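Local coordinates for protein MATE family efflux transporter (Vibrio cholerae, PDB 6IDP) that probably exports drugs and other toxic compounds across the bacterial inner membrane as a MATE-family multidrug transporter driven by an ion gradient, with H+-dependent conformational change, at residues A[108-111]-A[112-115]. Sequence-based numbering, arbitrary orientation.
Sequences VLYL and LRQP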
ATOM      1  N   VAL A 108       4.821   2.726  22.991  1.00 64.16           N
ATOM      2  CA  VAL A 108       3.681   3.446  23.548  1.00 70.38           C
ATOM      3  C   VAL A 108       2.365   2.733  23.246  1.00 69.77           C
ATOM      4  O   VAL A 108       1.386   2.898  23.971  1.00 73.51           O
ATOM      5  CB  VAL A 108       3.611   4.901  23.024  1.00 69.42           C
ATOM      6  CG1 VAL A 108       4.945   5.601  23.232  1.00 63.03           C
ATOM      7  CG2 VAL A 108       3.211   4.936  21.558  1.00 71.60           C
ATOM      8  N   LEU A 109       2.347   1.931  22.185  1.00 62.11           N
ATOM      9  CA  LEU A 109       1.147   1.186  21.826  1.00 57.60           C
ATOM     10  C   LEU A 109       0.905   0.038  22.801  1.00 58.73           C
ATOM     11  O   LEU A 109      -0.231  -0.209  23.206  1.00 63.05           O
ATOM     12  CB  LEU A 109       1.247   0.654  20.395  1.00 56.88           C
ATOM     13  CG  LEU A 109       1.159   1.703  19.284  1.00 52.25           C
ATOM     14  CD1 LEU A 109       1.213   1.046  17.916  1.00 42.89           C
ATOM     15  CD2 LEU A 109      -0.100   2.541  19.435  1.00 54.85           C
ATOM     16  N   TYR A 110       1.971  -0.660  23.180  1.00 53.60           N
ATOM     17  CA  TYR A 110       1.849  -1.737  24.152  1.00 56.29           C
ATOM     18  C   TYR A 110       1.544  -1.171  25.535  1.00 63.17           C
ATOM     19  O   TYR A 110       0.826  -1.786  26.322  1.00 66.41           O
ATOM     20  CB  TYR A 110       3.119  -2.590  24.199  1.00 50.21           C
ATOM     21  CG  TYR A 110       2.964  -3.820  25.064  1.00 52.95           C
ATOM     22  CD1 TYR A 110       2.433  -4.992  24.545  1.00 51.27           C
ATOM     23  CD2 TYR A 110       3.330  -3.802  26.404  1.00 60.10           C
ATOM     24  CE1 TYR A 110       2.279  -6.115  25.332  1.00 59.49           C
ATOM     25  CE2 TYR A 110       3.180  -4.921  27.202  1.00 58.57           C
ATOM     26  CZ  TYR A 110       2.653  -6.075  26.660  1.00 62.26           C
ATOM     27  OH  TYR A 110       2.503  -7.192  27.448  1.00 66.21           O
ATOM     28  N   LEU A 111       2.093   0.005  25.820  1.00 62.77           N
ATOM     29  CA  LEU A 111       1.858   0.674  27.096  1.00 69.30           C
ATOM     30  C   LEU A 111       0.393   1.061  27.268  1.00 71.90           C
ATOM     31  O   LEU A 111      -0.147   1.007  28.372  1.00 82.32           O
ATOM     32  CB  LEU A 111       2.742   1.919  27.214  1.00 70.64           C
ATOM     33  CG  LEU A 111       3.919   1.856  28.191  1.00 72.57           C
ATOM     34  CD1 LEU A 111       4.611   0.503  28.133  1.00 69.72           C
ATOM     35  CD2 LEU A 111       4.902   2.986  27.917  1.00 67.35           C
ATOM     36  N   LEU A 112      -0.247   1.445  26.170  1.00 67.27           N
ATOM     37  CA  LEU A 112      -1.625   1.915  26.215  1.00 71.09           C
ATOM     38  C   LEU A 112      -2.584   0.919  25.574  1.00 69.94           C
ATOM     39  O   LEU A 112      -3.604   1.313  25.009  1.00 70.82           O
ATOM     40  CB  LEU A 112      -1.747   3.272  25.515  1.00 71.05           C
ATOM     41  CG  LEU A 112      -0.747   4.360  25.910  1.00 68.49           C
ATOM     42  CD1 LEU A 112      -0.846   5.547  24.962  1.00 68.81           C
ATOM     43  CD2 LEU A 112      -0.961   4.797  27.350  1.00 73.44           C
ATOM     44  N   ARG A 113      -2.263  -0.368  25.667  1.00 67.02           N
ATOM     45  CA  ARG A 113      -3.080  -1.396  25.029  1.00 68.41           C
ATOM     46  C   ARG A 113      -4.488  -1.460  25.628  1.00 73.91           C
ATOM     47  O   ARG A 113      -5.468  -1.536  24.890  1.00 78.44           O
ATOM     48  CB  ARG A 113      -2.394  -2.766  25.113  1.00 66.39           C
ATOM     49  CG  ARG A 113      -2.100  -3.270  26.517  1.00 70.41           C
ATOM     50  CD  ARG A 113      -1.197  -4.496  26.492  1.00 59.86           C
ATOM     51  NE  ARG A 113      -0.987  -5.024  27.835  1.00 59.34           N
ATOM     52  CZ  ARG A 113      -0.147  -4.494  28.717  1.00 63.57           C
ATOM     53  NH1 ARG A 113       0.562  -3.421  28.394  1.00 63.54           N
ATOM     54  NH2 ARG A 113      -0.018  -5.031  29.923  1.00 65.71           N
ATOM     55  N   GLN A 114      -4.592  -1.408  26.955  1.00 75.45           N
ATOM     56  CA  GLN A 114      -5.894  -1.475  27.621  1.00 81.70           C
ATOM     57  C   GLN A 114      -6.828  -0.323  27.221  1.00 82.60           C
ATOM     58  O   GLN A 114      -7.987  -0.570  26.884  1.00 78.58           O
ATOM     59  CB  GLN A 114      -5.727  -1.507  29.147  1.00 87.82           C
ATOM     60  CG  GLN A 114      -5.109  -2.780  29.698  1.00 88.61           C
ATOM     61  CD  GLN A 114      -5.115  -2.810  31.217  1.00 97.73           C
ATOM     62  OE1 GLN A 114      -4.168  -3.287  31.843  1.00100.51           O
ATOM     63  NE2 GLN A 114      -6.188  -2.302  31.815  1.00101.33           N
ATOM     64  N   PRO A 115      -6.344   0.938  27.257  1.00 84.95           N
ATOM     65  CA  PRO A 115      -7.265   1.988  26.806  1.00 87.08           C
ATOM     66  C   PRO A 115      -7.640   1.857  25.329  1.00 87.45           C
ATOM     67  O   PRO A 115      -8.822   1.959  25.004  1.00 89.85           O
ATOM     68  CB  PRO A 115      -6.479   3.277  27.058  1.00 85.11           C
ATOM     69  CG  PRO A 115      -5.509   2.924  28.131  1.00 80.46           C
ATOM     70  CD  PRO A 115      -5.112   1.514  27.829  1.00 82.15           C
TER
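Tyr110 and Arg113 meet at a helix-helix junction, where helix 84-111 ends and helix 113-119 sets off after a turn at Leu112, which leaves helical geometry and occupies the N-cap position of the second helix. The join illustrates how a side chain from the following helix can bond a carbonyl near the preceding helix's C-terminus. Arg113 doubles back over the last turn, its CG wedged between the backbone N and the carbonyl carbon (chi1 59°) and its chain extended as far as NE. This course delivers NH1 to Tyr110 O at 2.7 Å, with the acceptor in the guanidinium plane and the donor tilted from the carbonyl plane; Arg113 N adds a weak second bond to the same oxygen. Tyr110, with CG anti to its own N (chi1 -173°), points the same way as the arginine, and ring and guanidinium stack with planes 20° apart, an off-centre cation-pi contact. Arg113 CD makes a CH-pi contact over the ring face, 4.1 Å from the Tyr110 centroid. Both polar ends converge on helix 124-156: Arg113 NE forms a salt bridge with Asp131, whose backbone O bonds Tyr110 OH, holding both polar ends against that helix, while a bound monoolein touches Tyr110. On the backbone, Leu112 N bonds Val108 O at 3.1 Å, and the Leu112 side chain lies against that same carbonyl, CG 3.2 Å from Val108 O.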